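Local coordinates for centrosome-associated zinc finger protein Cp190 (PDB 6ER1), which organises chromatin domains and their boundaries when insulator DNA-binding proteins recruit it, and forms homodimers through its N-terminal BTB domain, the part in this structure, at residues D33-L37 / K48-L54; T38-R42 / F81-V86; I89-M93 / M115-L120; Y105-L109 / L121-E125. All blocks are in the same frame, centred on the assembly; numbering follows the deposited sequence.

Contact 1. Residues D33-L37 / K48-L54; sequences DYCDL and KVHRLVL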
loop_
_atom_site.group_PDB
_atom_site.type_symbol
_atom_site.label_atom_id
_atom_site.label_comp_id
_atom_site.label_asym_id
_atom_site.label_seq_id
_atom_site.Cartn_x
_atom_site.Cartn_y
_atom_site.Cartn_z
ATOM N N ASP A 33 -5.825 -9.155 -4.604
ATOM C CA ASP A 33 -6.042 -9.219 -3.156
ATOM C C ASP A 33 -6.059 -7.814 -2.618
ATOM O O ASP A 33 -5.154 -7.028 -2.922
ATOM C CB ASP A 33 -4.930 -10.008 -2.478
ATOM C CG ASP A 33 -4.992 -11.489 -2.767
ATOM O OD1 ASP A 33 -6.100 -12.007 -2.958
ATOM O OD2 ASP A 33 -3.927 -12.153 -2.784
ATOM N N TYR A 34 -7.093 -7.509 -1.831
ATOM C CA TYR A 34 -7.278 -6.238 -1.122
ATOM C C TYR A 34 -7.568 -5.088 -2.060
ATOM O O TYR A 34 -7.577 -3.932 -1.628
ATOM C CB TYR A 34 -6.124 -5.883 -0.129
ATOM C CG TYR A 34 -5.681 -7.064 0.712
ATOM C CD1 TYR A 34 -6.495 -7.542 1.712
ATOM C CD2 TYR A 34 -4.516 -7.791 0.409
ATOM C CE1 TYR A 34 -6.146 -8.668 2.453
ATOM C CE2 TYR A 34 -4.160 -8.922 1.150
ATOM C CZ TYR A 34 -4.991 -9.349 2.184
ATOM O OH TYR A 34 -4.699 -10.467 2.944
ATOM N N CYS A 35 -7.904 -5.382 -3.327
ATOM C CA CYS A 35 -8.229 -4.301 -4.261
ATOM C C CYS A 35 -9.546 -3.642 -3.844
ATOM O O CYS A 35 -10.455 -4.305 -3.321
ATOM C CB CYS A 35 -8.249 -4.781 -5.693
ATOM S SG CYS A 35 -6.616 -5.206 -6.343
ATOM N N ASP A 36 -9.618 -2.332 -4.012
ATOM C CA ASP A 36 -10.767 -1.572 -3.536
ATOM C C ASP A 36 -11.278 -0.574 -4.524
ATOM O O ASP A 36 -12.151 0.229 -4.195
ATOM C CB ASP A 36 -10.438 -0.893 -2.200
ATOM C CG ASP A 36 -9.223 -0.020 -2.273
ATOM O OD1 ASP A 36 -8.695 0.247 -3.366
ATOM O OD2 ASP A 36 -8.767 0.416 -1.213
ATOM N N LEU A 37 -10.807 -0.692 -5.763
ATOM C CA LEU A 37 -11.230 0.184 -6.849
ATOM C C LEU A 37 -11.180 -0.620 -8.148
ATOM O O LEU A 37 -10.133 -1.207 -8.478
ATOM C CB LEU A 37 -10.335 1.397 -6.939
ATOM C CG LEU A 37 -10.584 2.382 -8.075
ATOM C CD1 LEU A 37 -12.012 2.888 -8.148
ATOM C CD2 LEU A 37 -9.615 3.545 -7.976
ATOM N N LYS A 48 -8.549 -4.095 -11.668
ATOM C CA LYS A 48 -8.721 -3.905 -10.216
ATOM C C LYS A 48 -7.434 -3.442 -9.575
ATOM O O LYS A 48 -6.382 -4.035 -9.816
ATOM C CB LYS A 48 -9.201 -5.186 -9.560
ATOM C CG LYS A 48 -10.583 -5.556 -10.066
ATOM C CD LYS A 48 -11.197 -6.799 -9.485
ATOM C CE LYS A 48 -12.623 -6.932 -10.041
ATOM N NZ LYS A 48 -13.369 -8.105 -9.516
ATOM N N VAL A 49 -7.518 -2.401 -8.746
ATOM C CA VAL A 49 -6.343 -1.741 -8.232
ATOM C C VAL A 49 -6.581 -1.415 -6.739
ATOM O O VAL A 49 -7.670 -1.594 -6.191
ATOM C CB VAL A 49 -6.045 -0.454 -9.051
ATOM C CG1 VAL A 49 -5.781 -0.759 -10.499
ATOM C CG2 VAL A 49 -7.179 0.553 -8.931
ATOM N N HIS A 50 -5.543 -0.862 -6.132
ATOM C CA HIS A 50 -5.560 -0.324 -4.750
ATOM C C HIS A 50 -5.551 1.178 -4.799
ATOM O O HIS A 50 -4.590 1.770 -5.292
ATOM C CB HIS A 50 -4.359 -0.809 -3.968
ATOM C CG HIS A 50 -4.212 -2.292 -3.910
ATOM N ND1 HIS A 50 -3.419 -2.987 -4.808
ATOM C CD2 HIS A 50 -4.780 -3.228 -3.109
ATOM C CE1 HIS A 50 -3.481 -4.273 -4.548
ATOM N NE2 HIS A 50 -4.308 -4.455 -3.527
ATOM N N ARG A 51 -6.590 1.803 -4.262
ATOM C CA ARG A 51 -6.716 3.256 -4.241
ATOM C C ARG A 51 -5.464 3.937 -3.696
ATOM O O ARG A 51 -5.018 4.937 -4.284
ATOM C CB ARG A 51 -7.938 3.653 -3.452
ATOM C CG ARG A 51 -8.408 5.055 -3.682
ATOM C CD ARG A 51 -9.685 5.340 -2.879
ATOM N NE ARG A 51 -10.855 4.777 -3.567
ATOM C CZ ARG A 51 -11.532 3.692 -3.212
ATOM N NH1 ARG A 51 -11.198 2.987 -2.139
ATOM N NH2 ARG A 51 -12.577 3.296 -3.946
ATOM N N LEU A 52 -4.903 3.400 -2.600
ATOM C CA LEU A 52 -3.765 4.038 -1.976
ATOM C C LEU A 52 -2.539 4.020 -2.861
ATOM O O LEU A 52 -1.719 4.958 -2.780
ATOM C CB LEU A 52 -3.516 3.433 -0.618
ATOM C CG LEU A 52 -2.775 2.142 -0.381
ATOM C CD1 LEU A 52 -1.283 2.311 -0.654
ATOM C CD2 LEU A 52 -2.934 1.654 1.048
ATOM N N VAL A 53 -2.396 2.976 -3.715
ATOM C CA VAL A 53 -1.237 2.956 -4.597
ATOM C C VAL A 53 -1.359 4.073 -5.640
ATOM O O VAL A 53 -0.390 4.796 -5.951
ATOM C CB VAL A 53 -1.109 1.583 -5.283
ATOM C CG1 VAL A 53 0.027 1.604 -6.280
ATOM C CG2 VAL A 53 -0.827 0.513 -4.219
ATOM N N LEU A 54 -2.548 4.194 -6.206
ATOM C CA LEU A 54 -2.799 5.231 -7.223
ATOM C C LEU A 54 -2.575 6.634 -6.607
ATOM O O LEU A 54 -1.908 7.534 -7.177
ATOM C CB LEU A 54 -4.209 5.085 -7.777
ATOM C CG LEU A 54 -4.335 4.063 -8.963
ATOM C CD1 LEU A 54 -3.664 2.750 -8.779
ATOM C CD2 LEU A 54 -5.787 3.812 -9.285
HETATM O O HOH W 1 -6.296 1.258 -1.049
HETATM O O HOH W 2 -9.127 3.230 -0.057
#

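Contact 2. Residues T38-R42 / F81-V86; sequences TLQFR and FQADVV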
loop_
_atom_site.group_PDB
_atom_site.type_symbol
_atom_site.label_atom_id
_atom_site.label_comp_id
_atom_site.label_asym_id
_atom_site.label_seq_id
_atom_site.Cartn_x
_atom_site.Cartn_y
_atom_site.Cartn_z
ATOM N N THR A 38 -12.301 -0.662 -8.885
ATOM C CA THR A 38 -12.398 -1.372 -10.134
ATOM C C THR A 38 -12.578 -0.343 -11.229
ATOM O O THR A 38 -13.546 0.437 -11.195
ATOM C CB THR A 38 -13.556 -2.378 -10.121
ATOM O OG1 THR A 38 -13.348 -3.328 -9.061
ATOM C CG2 THR A 38 -13.689 -3.134 -11.440
ATOM N N LEU A 39 -11.637 -0.335 -12.182
ATOM C CA LEU A 39 -11.685 0.568 -13.330
ATOM C C LEU A 39 -12.297 -0.166 -14.498
ATOM O O LEU A 39 -11.893 -1.287 -14.810
ATOM C CB LEU A 39 -10.285 1.013 -13.728
ATOM C CG LEU A 39 -9.398 1.490 -12.580
ATOM C CD1 LEU A 39 -8.029 1.831 -13.081
ATOM C CD2 LEU A 39 -10.010 2.676 -11.867
ATOM N N GLN A 40 -13.276 0.443 -15.150
ATOM C CA GLN A 40 -13.947 -0.171 -16.290
ATOM C C GLN A 40 -13.740 0.612 -17.577
ATOM O O GLN A 40 -14.023 1.830 -17.608
ATOM C CB GLN A 40 -15.429 -0.381 -15.991
ATOM C CG GLN A 40 -16.134 -1.143 -17.120
ATOM C CD GLN A 40 -17.467 -1.684 -16.710
ATOM O OE1 GLN A 40 -17.600 -2.295 -15.657
ATOM N NE2 GLN A 40 -18.474 -1.469 -17.550
ATOM N N PHE A 41 -13.302 -0.112 -18.619
ATOM C CA PHE A 41 -13.035 0.447 -19.934
ATOM C C PHE A 41 -14.250 0.366 -20.867
ATOM O O PHE A 41 -15.241 -0.308 -20.555
ATOM C CB PHE A 41 -11.756 -0.177 -20.493
ATOM C CG PHE A 41 -10.575 0.018 -19.604
ATOM C CD1 PHE A 41 -10.052 1.278 -19.422
ATOM C CD2 PHE A 41 -9.985 -1.045 -18.964
ATOM C CE1 PHE A 41 -8.952 1.473 -18.600
ATOM C CE2 PHE A 41 -8.886 -0.876 -18.169
ATOM C CZ PHE A 41 -8.357 0.396 -17.967
ATOM N N ARG A 42 -14.172 1.052 -22.001
ATOM C CA ARG A 42 -15.299 1.143 -22.946
ATOM C C ARG A 42 -15.700 -0.226 -23.482
ATOM O O ARG A 42 -16.895 -0.472 -23.743
ATOM C CB ARG A 42 -14.983 2.095 -24.111
ATOM C CG ARG A 42 -14.940 3.570 -23.724
ATOM C CD ARG A 42 -14.829 4.476 -24.959
ATOM N NE ARG A 42 -16.093 4.557 -25.687
ATOM C CZ ARG A 42 -16.286 5.301 -26.778
ATOM N NH1 ARG A 42 -17.466 5.294 -27.377
ATOM N NH2 ARG A 42 -15.314 6.058 -27.281
ATOM N N PHE A 81 -9.151 8.166 -21.385
ATOM C CA PHE A 81 -8.332 7.520 -20.371
ATOM C C PHE A 81 -8.661 6.037 -20.356
ATOM O O PHE A 81 -9.307 5.503 -19.461
ATOM C CB PHE A 81 -8.618 8.203 -19.011
ATOM C CG PHE A 81 -7.618 7.926 -17.928
ATOM C CD1 PHE A 81 -6.313 8.335 -18.046
ATOM C CD2 PHE A 81 -8.024 7.337 -16.730
ATOM C CE1 PHE A 81 -5.404 8.166 -17.009
ATOM C CE2 PHE A 81 -7.119 7.175 -15.690
ATOM C CZ PHE A 81 -5.802 7.565 -15.834
ATOM N N GLN A 82 -8.272 5.377 -21.456
ATOM C CA GLN A 82 -8.553 3.948 -21.667
ATOM C C GLN A 82 -7.323 3.108 -21.466
ATOM O O GLN A 82 -6.254 3.590 -21.015
ATOM C CB GLN A 82 -9.180 3.771 -23.069
ATOM C CG GLN A 82 -10.502 4.491 -23.146
ATOM C CD GLN A 82 -11.600 3.788 -22.342
ATOM O OE1 GLN A 82 -11.848 2.573 -22.531
ATOM N NE2 GLN A 82 -12.313 4.534 -21.507
ATOM N N ALA A 83 -7.432 1.806 -21.698
ATOM C CA ALA A 83 -6.384 0.864 -21.256
ATOM C C ALA A 83 -5.024 1.147 -21.872
ATOM O O ALA A 83 -4.006 0.857 -21.281
ATOM C CB ALA A 83 -6.803 -0.587 -21.491
ATOM N N ASP A 84 -5.006 1.687 -23.121
ATOM C CA ASP A 84 -3.713 1.986 -23.728
ATOM C C ASP A 84 -2.747 2.871 -22.902
ATOM O O ASP A 84 -1.551 2.726 -22.980
ATOM C CB ASP A 84 -3.840 2.573 -25.166
ATOM C CG ASP A 84 -4.618 3.859 -25.252
ATOM O OD1 ASP A 84 -5.345 4.226 -24.283
ATOM O OD2 ASP A 84 -4.478 4.539 -26.290
ATOM N N VAL A 85 -3.328 3.809 -22.162
ATOM C CA VAL A 85 -2.540 4.645 -21.243
ATOM C C VAL A 85 -2.664 4.178 -19.785
ATOM O O VAL A 85 -1.639 4.220 -19.065
ATOM C CB VAL A 85 -2.838 6.159 -21.380
ATOM C CG1 VAL A 85 -2.494 6.638 -22.786
ATOM C CG2 VAL A 85 -4.273 6.499 -21.008
ATOM N N VAL A 86 -3.834 3.681 -19.412
ATOM C CA VAL A 86 -4.073 3.330 -17.993
ATOM C C VAL A 86 -3.246 2.156 -17.583
ATOM O O VAL A 86 -2.623 2.117 -16.488
ATOM C CB VAL A 86 -5.538 3.137 -17.656
ATOM C CG1 VAL A 86 -5.742 2.559 -16.257
ATOM C CG2 VAL A 86 -6.320 4.430 -17.883
HETATM O O HOH W 3 -14.698 3.432 -19.870
#

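Contact 3. Residues I89-M93 / M115-L120; sequences IVNFM and MNMTVL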
loop_
_atom_site.group_PDB
_atom_site.type_symbol
_atom_site.label_atom_id
_atom_site.label_comp_id
_atom_site.label_asym_id
_atom_site.label_seq_id
_atom_site.Cartn_x
_atom_site.Cartn_y
_atom_site.Cartn_z
ATOM N N ILE A 89 0.463 3.068 -17.118
ATOM C CA ILE A 89 0.606 4.032 -15.962
ATOM C C ILE A 89 0.389 3.300 -14.648
ATOM O O ILE A 89 1.176 3.514 -13.695
ATOM C CB ILE A 89 -0.304 5.202 -16.189
ATOM C CG1 ILE A 89 0.245 6.049 -17.326
ATOM C CG2 ILE A 89 -0.376 6.058 -14.906
ATOM C CD1 ILE A 89 -0.633 7.166 -17.782
ATOM N N VAL A 90 -0.635 2.481 -14.538
ATOM C CA VAL A 90 -0.857 1.741 -13.298
ATOM C C VAL A 90 0.299 0.811 -13.019
ATOM O O VAL A 90 0.770 0.672 -11.861
ATOM C CB VAL A 90 -2.208 0.996 -13.318
ATOM C CG1 VAL A 90 -2.334 -0.023 -12.179
ATOM C CG2 VAL A 90 -3.363 1.965 -13.241
ATOM N N ASN A 91 0.816 0.110 -14.035
ATOM C CA ASN A 91 1.954 -0.743 -13.771
ATOM C C ASN A 91 3.192 0.037 -13.253
ATOM O O ASN A 91 3.940 -0.441 -12.358
ATOM C CB ASN A 91 2.321 -1.583 -14.987
ATOM C CG ASN A 91 1.317 -2.707 -15.299
ATOM O OD1 ASN A 91 0.653 -3.213 -14.417
ATOM N ND2 ASN A 91 1.292 -3.147 -16.534
ATOM N N PHE A 92 3.375 1.236 -13.782
ATOM C CA PHE A 92 4.397 2.170 -13.285
ATOM C C PHE A 92 4.141 2.506 -11.812
ATOM O O PHE A 92 5.099 2.465 -10.996
ATOM C CB PHE A 92 4.452 3.445 -14.118
ATOM C CG PHE A 92 5.281 4.528 -13.530
ATOM C CD1 PHE A 92 6.643 4.489 -13.503
ATOM C CD2 PHE A 92 4.636 5.538 -12.875
ATOM C CE1 PHE A 92 7.370 5.478 -12.872
ATOM C CE2 PHE A 92 5.352 6.544 -12.247
ATOM C CZ PHE A 92 6.718 6.523 -12.267
ATOM N N MET A 93 2.891 2.772 -11.466
ATOM C CA MET A 93 2.627 3.135 -10.039
ATOM C C MET A 93 3.001 2.022 -9.091
ATOM O O MET A 93 3.475 2.284 -7.951
ATOM C CB MET A 93 1.179 3.500 -9.840
ATOM C CG MET A 93 0.772 4.732 -10.552
ATOM S SD MET A 93 -1.032 4.827 -10.572
ATOM C CE MET A 93 -1.244 6.437 -10.820
ATOM N N MET A 115 -3.167 14.472 -15.708
ATOM C CA MET A 115 -3.278 13.896 -14.367
ATOM C C MET A 115 -2.469 14.734 -13.372
ATOM O O MET A 115 -2.652 14.532 -12.160
ATOM C CB MET A 115 -2.696 12.501 -14.297
ATOM C CG MET A 115 -3.408 11.480 -15.168
ATOM S SD MET A 115 -2.529 9.891 -15.200
ATOM C CE MET A 115 -2.966 9.318 -13.600
ATOM N N ASN A 116 -1.608 15.580 -13.855
ATOM C CA ASN A 116 -0.531 16.250 -13.091
ATOM C C ASN A 116 0.239 15.234 -12.357
ATOM O O ASN A 116 0.591 15.411 -11.135
ATOM C CB ASN A 116 -1.006 17.393 -12.177
ATOM C CG ASN A 116 0.143 18.286 -11.855
ATOM O OD1 ASN A 116 0.948 18.656 -12.701
ATOM N ND2 ASN A 116 0.263 18.621 -10.511
ATOM N N MET A 117 0.608 14.116 -12.905
ATOM C CA MET A 117 1.359 13.075 -12.294
ATOM C C MET A 117 2.819 13.393 -12.391
ATOM O O MET A 117 3.589 12.898 -13.225
ATOM C CB MET A 117 1.027 11.706 -12.910
ATOM C CG MET A 117 1.646 10.540 -12.214
ATOM S SD MET A 117 0.970 9.006 -12.914
ATOM C CE MET A 117 2.047 7.811 -12.202
ATOM N N THR A 118 3.285 14.240 -11.449
ATOM C CA THR A 118 4.594 14.787 -11.487
ATOM C C THR A 118 5.715 13.763 -11.606
ATOM O O THR A 118 6.689 13.969 -12.370
ATOM C CB THR A 118 4.803 15.650 -10.192
ATOM O OG1 THR A 118 3.724 16.597 -10.133
ATOM C CG2 THR A 118 6.124 16.381 -10.209
ATOM N N VAL A 119 5.613 12.676 -10.840
ATOM C CA VAL A 119 6.696 11.708 -10.847
ATOM C C VAL A 119 6.862 11.069 -12.261
ATOM O O VAL A 119 7.959 10.774 -12.659
ATOM C CB VAL A 119 6.557 10.643 -9.752
ATOM C CG1 VAL A 119 5.344 9.780 -9.920
ATOM C CG2 VAL A 119 7.834 9.843 -9.528
ATOM N N LEU A 120 5.752 10.883 -12.937
ATOM C CA LEU A 120 5.808 10.284 -14.311
ATOM C C LEU A 120 6.264 11.341 -15.332
ATOM O O LEU A 120 7.022 11.022 -16.269
ATOM C CB LEU A 120 4.439 9.702 -14.650
ATOM C CG LEU A 120 4.352 9.083 -16.059
ATOM C CD1 LEU A 120 5.435 8.031 -16.209
ATOM C CD2 LEU A 120 2.947 8.529 -16.162
#

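Contact 4. Residues Y105-L109 / L121-E125; sequences YGKLL and LKLLE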
loop_
_atom_site.group_PDB
_atom_site.type_symbol
_atom_site.label_atom_id
_atom_site.label_comp_id
_atom_site.label_asym_id
_atom_site.label_seq_id
_atom_site.Cartn_x
_atom_site.Cartn_y
_atom_site.Cartn_z
ATOM N N TYR A 105 4.599 7.497 -26.720
ATOM C CA TYR A 105 5.306 8.477 -25.838
ATOM C C TYR A 105 4.461 9.678 -25.735
ATOM O O TYR A 105 4.203 10.153 -24.535
ATOM C CB TYR A 105 6.688 8.821 -26.386
ATOM C CG TYR A 105 7.364 9.903 -25.602
ATOM C CD1 TYR A 105 7.955 9.575 -24.394
ATOM C CD2 TYR A 105 7.419 11.180 -26.040
ATOM C CE1 TYR A 105 8.599 10.551 -23.664
ATOM C CE2 TYR A 105 8.073 12.188 -25.301
ATOM C CZ TYR A 105 8.667 11.844 -24.106
ATOM O OH TYR A 105 9.311 12.848 -23.406
ATOM N N GLY A 106 4.079 10.379 -26.758
ATOM C CA GLY A 106 3.363 11.612 -26.634
ATOM C C GLY A 106 2.043 11.477 -26.022
ATOM O O GLY A 106 1.652 12.364 -25.176
ATOM N N LYS A 107 1.310 10.431 -26.206
ATOM C CA LYS A 107 0.036 10.234 -25.632
ATOM C C LYS A 107 0.260 10.040 -24.101
ATOM O O LYS A 107 -0.587 10.563 -23.320
ATOM C CB LYS A 107 -0.654 8.987 -26.213
ATOM C CG LYS A 107 -2.148 8.980 -25.956
ATOM C CD LYS A 107 -2.946 7.912 -26.681
ATOM C CE LYS A 107 -4.407 8.023 -26.272
ATOM N NZ LYS A 107 -5.297 7.090 -27.020
ATOM N N LEU A 108 1.228 9.267 -23.722
ATOM C CA LEU A 108 1.500 9.046 -22.283
ATOM C C LEU A 108 1.895 10.361 -21.686
ATOM O O LEU A 108 1.427 10.631 -20.499
ATOM C CB LEU A 108 2.554 7.993 -22.099
ATOM C CG LEU A 108 2.062 6.570 -22.376
ATOM C CD1 LEU A 108 3.270 5.648 -22.549
ATOM C CD2 LEU A 108 1.187 6.053 -21.221
ATOM N N LEU A 109 2.691 11.192 -22.302
ATOM C CA LEU A 109 3.087 12.504 -21.763
ATOM C C LEU A 109 1.892 13.354 -21.654
ATOM O O LEU A 109 1.693 14.003 -20.551
ATOM C CB LEU A 109 4.185 13.099 -22.585
ATOM C CG LEU A 109 4.779 14.383 -22.171
ATOM C CD1 LEU A 109 5.175 14.389 -20.702
ATOM C CD2 LEU A 109 5.934 14.790 -23.031
ATOM N N LEU A 121 5.790 12.576 -15.172
ATOM C CA LEU A 121 6.308 13.689 -16.012
ATOM C C LEU A 121 7.821 13.787 -15.959
ATOM O O LEU A 121 8.492 13.903 -16.996
ATOM C CB LEU A 121 5.695 15.031 -15.568
ATOM C CG LEU A 121 4.209 15.131 -15.879
ATOM C CD1 LEU A 121 3.468 16.242 -15.144
ATOM C CD2 LEU A 121 3.990 15.267 -17.366
ATOM N N LYS A 122 8.366 13.778 -14.750
ATOM C CA LYS A 122 9.796 13.859 -14.586
ATOM C C LYS A 122 10.501 12.688 -15.281
ATOM O O LYS A 122 11.532 12.861 -15.936
ATOM C CB LYS A 122 10.123 13.927 -13.078
ATOM C CG LYS A 122 9.746 15.263 -12.495
ATOM C CD LYS A 122 10.231 15.406 -11.063
ATOM C CE LYS A 122 9.781 16.716 -10.439
ATOM N NZ LYS A 122 9.879 16.640 -8.959
ATOM N N LEU A 123 9.948 11.493 -15.141
ATOM C CA LEU A 123 10.541 10.332 -15.803
ATOM C C LEU A 123 10.521 10.471 -17.352
ATOM O O LEU A 123 11.536 10.222 -18.013
ATOM C CB LEU A 123 9.821 9.081 -15.345
ATOM C CG LEU A 123 10.309 7.779 -15.995
ATOM C CD1 LEU A 123 11.792 7.541 -15.745
ATOM C CD2 LEU A 123 9.477 6.616 -15.533
ATOM N N LEU A 124 9.383 10.892 -17.884
ATOM C CA LEU A 124 9.218 10.954 -19.366
ATOM C C LEU A 124 10.065 12.048 -19.932
ATOM O O LEU A 124 10.475 11.978 -21.095
ATOM C CB LEU A 124 7.766 11.184 -19.670
ATOM C CG LEU A 124 6.876 9.950 -19.524
ATOM C CD1 LEU A 124 5.435 10.399 -19.614
ATOM C CD2 LEU A 124 7.169 8.874 -20.545
ATOM N N GLU A 125 10.402 13.044 -19.105
ATOM C CA GLU A 125 11.194 14.187 -19.532
ATOM C C GLU A 125 12.668 14.073 -19.122
ATOM O O GLU A 125 13.416 15.017 -19.342
ATOM C CB GLU A 125 10.576 15.458 -18.930
ATOM C CG GLU A 125 9.178 15.758 -19.447
ATOM C CD GLU A 125 8.420 16.852 -18.708
ATOM O OE1 GLU A 125 8.915 17.435 -17.717
ATOM O OE2 GLU A 125 7.281 17.123 -19.131
#

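Contact 1. Residues D33-L37 / K48-L54
His-50 turns its imidazole to the loop before strand 37-40, and NE2 donates a hydrogen bond to Asp-33 O at 2.8 Å, the oxygen near the ring plane. Cys-35 SG sits over one face of that ring, toward its rim and 3.9 Å from the centroid, while ND1 is bonded to Tyr-94 OH, which leaves the imidazole little freedom to turn. Asp-36 makes the other side-chain polar contact. Its CG is tucked between backbone N and carbonyl carbon (chi1 56°), which brings OD1 to Arg-51 N at 2.8 Å through the syn lone pair, nearly straight at 172°. OD2 makes a long salt bridge to Arg-51 NH1 (3.7 Å), and one water bridges both atoms; Arg-51 NE is paired with Glu-65. On the buried side, Leu-37 CB lies beside Val-49 CG2 at 3.8 Å, and its CD2 meets Leu-54 CD2. Val-49 O accepts from both Asp-36 N and Leu-37 N, and Val-49 N bonds Leu-37 O at 2.9 Å. Tyr-34 OH binds Asn-62 of the second subunit. Two residues facing one make a classic beta bulge, where strand 37-40 pairs with 46-49, an outermost strand of the BTB sheet within this chain, beside the dimer interface.

Contact 2. Residues T38-R42 / F81-V86
Phe-41, just past strand 37-40, drops onto the first turn of helix 83-95, and each part of its side chain finds something there. CB lies 3.4 Å from Gln-82 OE1. With CG anti to the carbonyl carbon (chi1 -57°), the ring runs on past the Gln-82 side chain in the opposite direction, its plane 81° from that of the amide. CD1 and CE1 pass close to Ala-83 N, each at 3.5 Å. Over the centre of one face stands the methyl of Ala-83, CB being 3.9 Å from the centroid and almost on the ring normal, a clear CH-pi contact. At the far end CZ meets Val-86 CG1 at 3.8 Å, this time in the plane of the ring, and Leu-39 CD1 touches the same methyl. With an alanine here the Ala-83 methyl loses its ring, and a gap is likely to open in front of Val-86.

Next along the chain, Arg-42 N donates to Gln-82 OE1 at 2.8 Å, almost straight at 173°. Gln-82, bent at chi2, turns its amide back to receive that bond, while NE2 is held by Pro-78 O and, through a water, by Gln-40 O. Its backbone O accepts hydrogen bonds from Val-85 N and Val-86 N. Gln-82 sits at the N-cap position of helix 83-95, but its side chain serves the strand end instead. The whole is the packing of a sheet strand's end against the N-terminus of helix 83-95 in the BTB/POZ fold.

Contact 3. Residues I89-M93 / M115-L120
The helical core of the BTB/POZ fold closes here, where helix 83-95 meets the turn joining helices 105-115 and 118-124, and no hydrogen bond crosses between the two segments. That turn begins with a Schellman motif at Asn-116; the next residue, Met-117, is both the centre of an inverse gamma turn and the N-cap of helix 118-124.

Met-117 touches three residues of helix 83-95. CG lies anti to the backbone N (chi1 -173°) and the chain stays extended beyond it, carrying the thioether in among them. SD rests against Ile-89 CG2 at 3.8 Å, and CE reaches Met-93 CG at 3.7 Å. Two conformers of Met-117 were modelled, so this fit describes one of them.

Ile-89 faces three partners through different branches: CG2 against Met-117, CG1 against Leu-120 CD2 (3.8 Å) and CD1 against Met-115 SD (4.2 Å). Cutting Ile-89 back to an alanine would probably open a gap among these three, with the methionine chains freer to shift.

Around the set, Leu-54, Cys-57 and Phe-61 also pack on Met-93. The second subunit joins in as well: Trp-17 of that chain meets the Phe-92 ring and bonds Met-93 O through NE1.

Phe-92 is touched in two ways. Leu-120 CD1 stands over the centre of one face, 4.2 Å from the centroid, whereas at the rim, in the ring plane, come Val-119 CG1 and the Met-117 CE methyl, which lies 3.5 Å from Phe-92 CD2.

Contact 4. Residues Y105-L109 / L121-E125
Tyr-105 and Leu-124 supply the one hydrogen bond between residues 105-109 and 121-125, and leucines supply most of the rest.

The hydrogen bond comes first. Tyr-105 OH donates to Leu-124 O at 2.7 Å. On the tyrosine side the acceptor lies at the edge of the ring, near its plane; relative to the carbonyl, the hydroxyl stands well above the C=O plane, 50° out of it, so the bond misses the lone-pair direction despite its short length. The Tyr-105 side chain is swung away from its own amide (chi1 174°), which carries the phenol across to the last turn of helix 118-124.

The apolar contacts gather round Leu-124, whose two methyls divide the work. CD2 lies against the tyrosine ring, 3.8 Å from Tyr-105 CE1, the two side chains running past each other in opposite directions. CD1 goes to the neighbouring helix backbone, 3.8 Å from Leu-109 CA. Leu-109 CD1 in turn meets Leu-121 CD2 at 3.6 Å, these side chains crossing at about a right angle. On the inner side, Leu-108 continues to Ile-89 and Phe-100, while Leu-124 also packs on Leu-98 of strand 97-101.

A single contact involves a charged group without any bond: Glu-125 OE2 passes 3.8 Å from Leu-109 CD1, its extended chain crossing the leucine at about a right angle.

Taken together, the chemistry implies a helix pair joined mainly by leucine packing, with the phenol occupying a carbonyl at the C-terminal end of helix 118-124, where a helix normally runs out of its own amide donors.

In the fold
The four contacts run through one BTB domain from sheet to C-terminal helices. Contacts 1 and 2 have centres 15 Å apart and share the sheet, through neighbouring strands 37-40 and 46-49; their segments alternate along the chain. Helix 83-95 then carries the chain from contact 2 to contact 3, whose centres are 14 Å apart. Contacts 3 and 4 are the closest pair, at 9 Å, and share helix 118-124; their segments also alternate, after contact 2 has closed. Contacts 1 and 4 lie on opposite sides of the chain's centre. A salt bridge, Asp-84 to Lys-107, ties contacts 2 and 4. Contacts 1 and 3 both touch the second subunit, consistent with a dimer interface resting on this core.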